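Local coordinates for protein putative N-acetylmuramoyl-L-alanine amidase,autolysin cwp6 (Peptoclostridium difficile, PDB 5J72) that is a zinc-containing cell-wall protein that probably hydrolyses peptidoglycan as an N-acetylmuramoyl-L-alanine amidase and carries CWB2 modules that fix it to the cell wall, at residues A[100-103]-A[104-107]; A[90-93]-A[94-98]. One frame throughout, in Å; residues are numbered along the deposited sequence.

Contact 1 (A[100-103]-A[104-107])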
ATOM      1  N   ASN A 100      30.250 -16.346  -2.490  1.00 22.19           N
ATOM      2  CA  ASN A 100      30.043 -16.808  -1.140  1.00 24.05           C
ATOM      3  C   ASN A 100      28.644 -17.458  -1.219  1.00 24.64           C
ATOM      4  O   ASN A 100      27.641 -16.739  -1.264  1.00 22.26           O
ATOM      5  CB  ASN A 100      30.016 -15.691  -0.143  1.00 31.30           C
ATOM      6  CG  ASN A 100      29.894 -16.252   1.238  1.00 46.05           C
ATOM      7  OD1 ASN A 100      28.907 -16.000   1.928  1.00 56.19           O
ATOM      8  ND2 ASN A 100      30.818 -17.069   1.718  1.00 54.14           N
ATOM      9  N   LEU A 101      28.570 -18.789  -1.252  1.00 23.85           N
ATOM     10  CA  LEU A 101      27.278 -19.440  -1.529  1.00 22.68           C
ATOM     11  C   LEU A 101      26.155 -19.156  -0.566  1.00 17.37           C
ATOM     12  O   LEU A 101      24.993 -19.185  -0.986  1.00 18.86           O
ATOM     13  CB  LEU A 101      27.517 -20.957  -1.661  1.00 23.63           C
ATOM     14  CG  LEU A 101      28.516 -21.241  -2.805  1.00 26.05           C
ATOM     15  CD1 LEU A 101      28.747 -22.709  -2.860  1.00 30.39           C
ATOM     16  CD2 LEU A 101      27.958 -20.720  -4.111  1.00 32.15           C
ATOM     17  N   LYS A 102      26.440 -18.848   0.701  1.00 19.52           N
ATOM     18  CA  LYS A 102      25.367 -18.540   1.580  1.00 21.61           C
ATOM     19  C   LYS A 102      24.626 -17.266   1.154  1.00 20.96           C
ATOM     20  O   LYS A 102      23.470 -17.065   1.574  1.00 18.54           O
ATOM     21  CB  LYS A 102      25.852 -18.348   3.023  1.00 24.95           C
ATOM     22  CG  LYS A 102      26.087 -19.713   3.749  1.00 40.13           C
ATOM     23  CD  LYS A 102      24.884 -20.159   4.680  1.00 53.42           C
ATOM     24  CE  LYS A 102      24.516 -21.646   4.504  1.00 55.67           C
ATOM     25  NZ  LYS A 102      23.081 -22.004   4.916  1.00 50.11           N
ATOM     26  N   ASP A 103      25.269 -16.415   0.362  1.00 17.24           N
ATOM     27  CA  ASP A 103      24.545 -15.215  -0.077  1.00 19.31           C
ATOM     28  C   ASP A 103      23.312 -15.582  -0.940  1.00 20.33           C
ATOM     29  O   ASP A 103      22.442 -14.707  -1.158  1.00 20.41           O
ATOM     30  CB  ASP A 103      25.426 -14.377  -1.014  1.00 19.67           C
ATOM     31  CG  ASP A 103      26.627 -13.769  -0.342  1.00 24.60           C
ATOM     32  OD1 ASP A 103      27.501 -13.282  -1.055  1.00 27.21           O
ATOM     33  OD2 ASP A 103      26.693 -13.790   0.908  1.00 22.30           O
ATOM     34  N   TYR A 104      23.237 -16.813  -1.462  1.00 18.04           N
ATOM     35  CA  TYR A 104      22.096 -17.182  -2.312  1.00 18.03           C
ATOM     36  C   TYR A 104      21.066 -18.078  -1.586  1.00 18.40           C
ATOM     37  O   TYR A 104      20.136 -18.537  -2.225  1.00 18.22           O
ATOM     38  CB  TYR A 104      22.580 -17.909  -3.595  1.00 19.96           C
ATOM     39  CG  TYR A 104      23.643 -17.068  -4.243  1.00 21.16           C
ATOM     40  CD1 TYR A 104      24.993 -17.404  -4.119  1.00 22.06           C
ATOM     41  CD2 TYR A 104      23.322 -15.847  -4.860  1.00 16.78           C
ATOM     42  CE1 TYR A 104      25.996 -16.552  -4.565  1.00 24.87           C
ATOM     43  CE2 TYR A 104      24.334 -14.974  -5.305  1.00 16.02           C
ATOM     44  CZ  TYR A 104      25.665 -15.339  -5.139  1.00 24.52           C
ATOM     45  OH  TYR A 104      26.696 -14.484  -5.437  1.00 26.52           O
ATOM     46  N   ASP A 105      21.216 -18.305  -0.289  1.00 17.38           N
ATOM     47  CA  ASP A 105      20.246 -19.192   0.419  1.00 16.38           C
ATOM     48  C   ASP A 105      18.840 -18.626   0.356  1.00 19.86           C
ATOM     49  O   ASP A 105      18.663 -17.413   0.561  1.00 18.20           O
ATOM     50  CB  ASP A 105      20.625 -19.218   1.893  1.00 16.49           C
ATOM     51  CG  ASP A 105      21.821 -20.092   2.202  1.00 24.65           C
ATOM     52  OD1 ASP A 105      22.366 -20.719   1.279  1.00 21.31           O
ATOM     53  OD2 ASP A 105      22.208 -20.137   3.352  1.00 22.47           O
ATOM     54  N   VAL A 106      17.847 -19.456   0.109  1.00 17.32           N
ATOM     55  CA  VAL A 106      16.462 -18.988   0.008  1.00 15.67           C
ATOM     56  C   VAL A 106      15.650 -19.727   1.026  1.00 18.47           C
ATOM     57  O   VAL A 106      15.740 -20.973   1.052  1.00 18.25           O
ATOM     58  CB  VAL A 106      15.955 -19.243  -1.442  1.00 17.57           C
ATOM     59  CG1 VAL A 106      14.444 -19.020  -1.512  1.00 17.24           C
ATOM     60  CG2 VAL A 106      16.706 -18.306  -2.412  1.00 16.17           C
ATOM     61  N   THR A 107      14.922 -18.998   1.904  1.00 16.33           N
ATOM     62  CA  THR A 107      14.145 -19.644   2.950  1.00 16.12           C
ATOM     63  C   THR A 107      12.712 -19.873   2.484  1.00 20.31           C
ATOM     64  O   THR A 107      12.029 -18.935   2.010  1.00 17.18           O
ATOM     65  CB  THR A 107      14.182 -18.760   4.217  1.00 20.15           C
ATOM     66  OG1 THR A 107      15.540 -18.574   4.576  1.00 19.86           O
ATOM     67  CG2 THR A 107      13.444 -19.411   5.375  1.00 18.70           C
TER
HETATM   68  O   HOH W   1      28.563 -14.144  -3.561  1.00 22.37           O
HETATM   69  O   HOH W   2      22.848 -20.839  -1.322  1.00 20.64           O
HETATM   70  O   HOH W   3      20.504 -15.302   1.337  1.00 31.79           O
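The ring of Y104 carries the CB of D103 over one face, a CH-pi contact 4.2 Å from the ring centroid and only 10° off the normal, while the backbone oxygens of N100 and L101 approach it obliquely. At the far end of the ring, Y104 OH lies 2.7 Å from a water that also accepts from N100 N and donates to D103 OD1; one solvent molecule thus ties the phenol to the carboxylate of its chain neighbour. The main chain beneath is a 3-10 turn: Y104 N donates to L101 O at 3.0 Å, and D105 N to K102 O at 3.2 Å with a nearly straight N-H...O angle. The turn also brings K102 NZ to D105 OD2, a 2.6 Å salt bridge on the syn side of the carboxylate and 28° out of its plane. Bends at chi2 and chi3 fold the lysine chain back to reach it. A second water donates to both L101 O and D105 OD1, so each carboxylate oxygen of D105 has its own partner. N100 and D103 are calcium ligands in a structure of this protein, although no calcium ion is bound to them in this model. The turn links helix 91-96 to strand 106-113: K102 also bridges to E74 on strand 72-82, L101 packs on L75 of the same strand, and Y104 rests on I5 and L7 of strand 3-7.

Contact 2 (A[90-93]-A[94-98])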
ATOM      1  N   ASN A  90      31.110 -27.156  -9.248  1.00 19.65           N
ATOM      2  CA  ASN A  90      30.522 -27.553  -7.969  1.00 20.07           C
ATOM      3  C   ASN A  90      30.811 -26.486  -6.898  1.00 19.53           C
ATOM      4  O   ASN A  90      31.333 -25.402  -7.242  1.00 18.28           O
ATOM      5  CB  ASN A  90      31.037 -29.008  -7.565  1.00 17.46           C
ATOM      6  CG  ASN A  90      32.518 -29.086  -7.318  1.00 21.37           C
ATOM      7  OD1 ASN A  90      33.258 -28.076  -7.271  1.00 23.02           O
ATOM      8  ND2 ASN A  90      33.041 -30.294  -7.083  1.00 21.66           N
ATOM      9  N   LYS A  91      30.463 -26.748  -5.638  1.00 18.55           N
ATOM     10  CA  LYS A  91      30.653 -25.700  -4.580  1.00 20.20           C
ATOM     11  C   LYS A  91      32.013 -25.178  -4.512  1.00 22.40           C
ATOM     12  O   LYS A  91      32.215 -23.961  -4.444  1.00 21.49           O
ATOM     13  CB  LYS A  91      30.367 -26.246  -3.196  1.00 25.22           C
ATOM     14  CG  LYS A  91      28.946 -26.676  -3.039  1.00 36.59           C
ATOM     15  CD  LYS A  91      28.405 -26.133  -1.701  1.00 46.03           C
ATOM     16  CE  LYS A  91      29.190 -26.605  -0.543  1.00 53.44           C
ATOM     17  NZ  LYS A  91      28.250 -27.023   0.561  1.00 64.75           N
ATOM     18  N   GLU A  92      33.005 -26.090  -4.507  1.00 22.53           N
ATOM     19  CA  GLU A  92      34.394 -25.614  -4.434  1.00 22.52           C
ATOM     20  C   GLU A  92      34.766 -24.781  -5.633  1.00 21.13           C
ATOM     21  O   GLU A  92      35.469 -23.778  -5.480  1.00 23.68           O
ATOM     22  CB  GLU A  92      35.336 -26.849  -4.283  1.00 22.17           C
ATOM     23  CG  GLU A  92      36.795 -26.462  -4.279  1.00 29.32           C
ATOM     24  CD  GLU A  92      37.719 -27.681  -3.929  1.00 38.03           C
ATOM     25  OE1 GLU A  92      38.931 -27.477  -3.869  1.00 42.09           O
ATOM     26  OE2 GLU A  92      37.220 -28.821  -3.722  1.00 39.78           O
ATOM     27  N   ASP A  93      34.328 -25.142  -6.831  1.00 20.19           N
ATOM     28  CA  ASP A  93      34.684 -24.326  -8.015  1.00 18.80           C
ATOM     29  C   ASP A  93      34.027 -22.969  -7.880  1.00 22.13           C
ATOM     30  O   ASP A  93      34.642 -21.942  -8.185  1.00 23.10           O
ATOM     31  CB  ASP A  93      34.123 -24.964  -9.318  1.00 19.76           C
ATOM     32  CG  ASP A  93      34.717 -26.349  -9.580  1.00 24.87           C
ATOM     33  OD1 ASP A  93      34.033 -27.189 -10.249  1.00 23.17           O
ATOM     34  OD2 ASP A  93      35.840 -26.596  -9.119  1.00 27.35           O
ATOM     35  N   LEU A  94      32.748 -22.944  -7.470  1.00 18.13           N
ATOM     36  CA  LEU A  94      32.060 -21.656  -7.376  1.00 19.79           C
ATOM     37  C   LEU A  94      32.743 -20.742  -6.319  1.00 20.86           C
ATOM     38  O   LEU A  94      32.860 -19.527  -6.560  1.00 22.79           O
ATOM     39  CB  LEU A  94      30.598 -21.853  -7.046  1.00 17.69           C
ATOM     40  CG  LEU A  94      29.805 -22.541  -8.133  1.00 19.22           C
ATOM     41  CD1 LEU A  94      28.446 -22.920  -7.595  1.00 20.60           C
ATOM     42  CD2 LEU A  94      29.649 -21.606  -9.263  1.00 19.57           C
ATOM     43  N   GLU A  95      33.175 -21.306  -5.201  1.00 21.11           N
ATOM     44  CA  GLU A  95      33.868 -20.544  -4.167  1.00 23.14           C
ATOM     45  C   GLU A  95      35.231 -20.085  -4.691  1.00 28.00           C
ATOM     46  O   GLU A  95      35.673 -18.997  -4.329  1.00 28.20           O
ATOM     47  CB  GLU A  95      34.055 -21.384  -2.917  1.00 25.88           C
ATOM     48  CG  GLU A  95      32.733 -21.553  -2.195  1.00 34.60           C
ATOM     49  CD  GLU A  95      32.807 -22.567  -1.057  1.00 43.30           C
ATOM     50  OE1 GLU A  95      31.955 -22.504  -0.168  1.00 44.29           O
ATOM     51  OE2 GLU A  95      33.712 -23.444  -1.067  1.00 43.26           O
ATOM     52  N   SER A  96      35.878 -20.901  -5.573  1.00 24.63           N
ATOM     53  CA  SER A  96      37.172 -20.533  -6.157  1.00 26.02           C
ATOM     54  C   SER A  96      36.977 -19.343  -7.099  1.00 26.24           C
ATOM     55  O   SER A  96      37.931 -18.619  -7.373  1.00 25.28           O
ATOM     56  CB  SER A  96      37.731 -21.702  -6.998  1.00 27.39           C
ATOM     57  OG  SER A  96      38.146 -22.647  -6.034  1.00 35.16           O
ATOM     58  N   MET A  97      35.757 -19.155  -7.603  1.00 27.38           N
ATOM     59  CA  MET A  97      35.482 -18.029  -8.516  1.00 29.03           C
ATOM     60  C   MET A  97      34.950 -16.824  -7.785  1.00 30.33           C
ATOM     61  O   MET A  97      34.410 -15.924  -8.430  1.00 31.02           O
ATOM     62  CB  MET A  97      34.489 -18.419  -9.562  1.00 33.94           C
ATOM     63  CG  MET A  97      35.002 -19.442 -10.423  1.00 46.43           C
ATOM     64  SD  MET A  97      33.658 -19.975 -11.504  1.00 53.09           S
ATOM     65  CE  MET A  97      33.489 -18.523 -12.494  1.00 49.73           C
ATOM     66  N   GLY A  98      35.096 -16.782  -6.496  1.00 27.41           N
ATOM     67  CA  GLY A  98      34.692 -15.593  -5.771  1.00 34.64           C
ATOM     68  C   GLY A  98      33.302 -15.569  -5.128  1.00 32.73           C
ATOM     69  O   GLY A  98      32.956 -14.577  -4.491  1.00 32.73           O
TER
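N90 O receives the amide of L94 in a 2.8 Å hydrogen bond, nearly along the C=O axis, and so closes the first turn of helix 91-96. The same asparagine is the N-cap of a capping box, a reciprocal pairing that holds the start of the helix. D93 N donates to N90 OD1 at 3.2 Å; in return, N90 N gives its hydrogen to D93 OD1 at 3.1 Å, meeting the carboxylate from above its plane. With chi1 at 64°, the asparagine turns its amide oxygen back over the first turn, where D93 N would otherwise lack a helical acceptor.

The ladder continues as E95 N donates to K91 O at 2.9 Å and S96 N to E92 O at the same length, the latter less straight at 144°. M97 N is held weakly, by D93 O and by L94 O. Aliphatic parts of the side chains lie against the carbonyls one turn back: L94 CG is 3.4 Å from N90 O, and E95 CG is 3.3 Å from K91 O. Beyond CG the glutamate runs extended, leaving OE2 near K91 O and the CA of E92, without a close charge partner in K91, whose NZ is 5.9 Å from E95 OE1. On the buried side, L94 packs against L99, whereas most of the remaining residues are exposed.

M97 is the first residue to leave helical backbone angles, and the helix then ends in a Schellman motif, with L99 N directed to L94 O. G98 is its C-prime residue, turning the chain at a positive phi of 96° as its own N donates to E95 O.

How the contacts relate
Contact 2 comes first along the chain, on helix 91-96, and contact 1 follows one residue later in the turn that leads into strand 106-113; their centres are 13 Å apart, and both belong to the N-terminal domain of Cwp6. The two meet through L101, whose CD1 lies 3.6 Å from K91 CD and whose CD2 packs on L94 CB. The helix is therefore held against the turn by apolar contacts as well as by the short connection between them. Together they illustrate how a short helix, capped at both ends, can hand the chain back to a strand, here beside a calcium site seen in this protein.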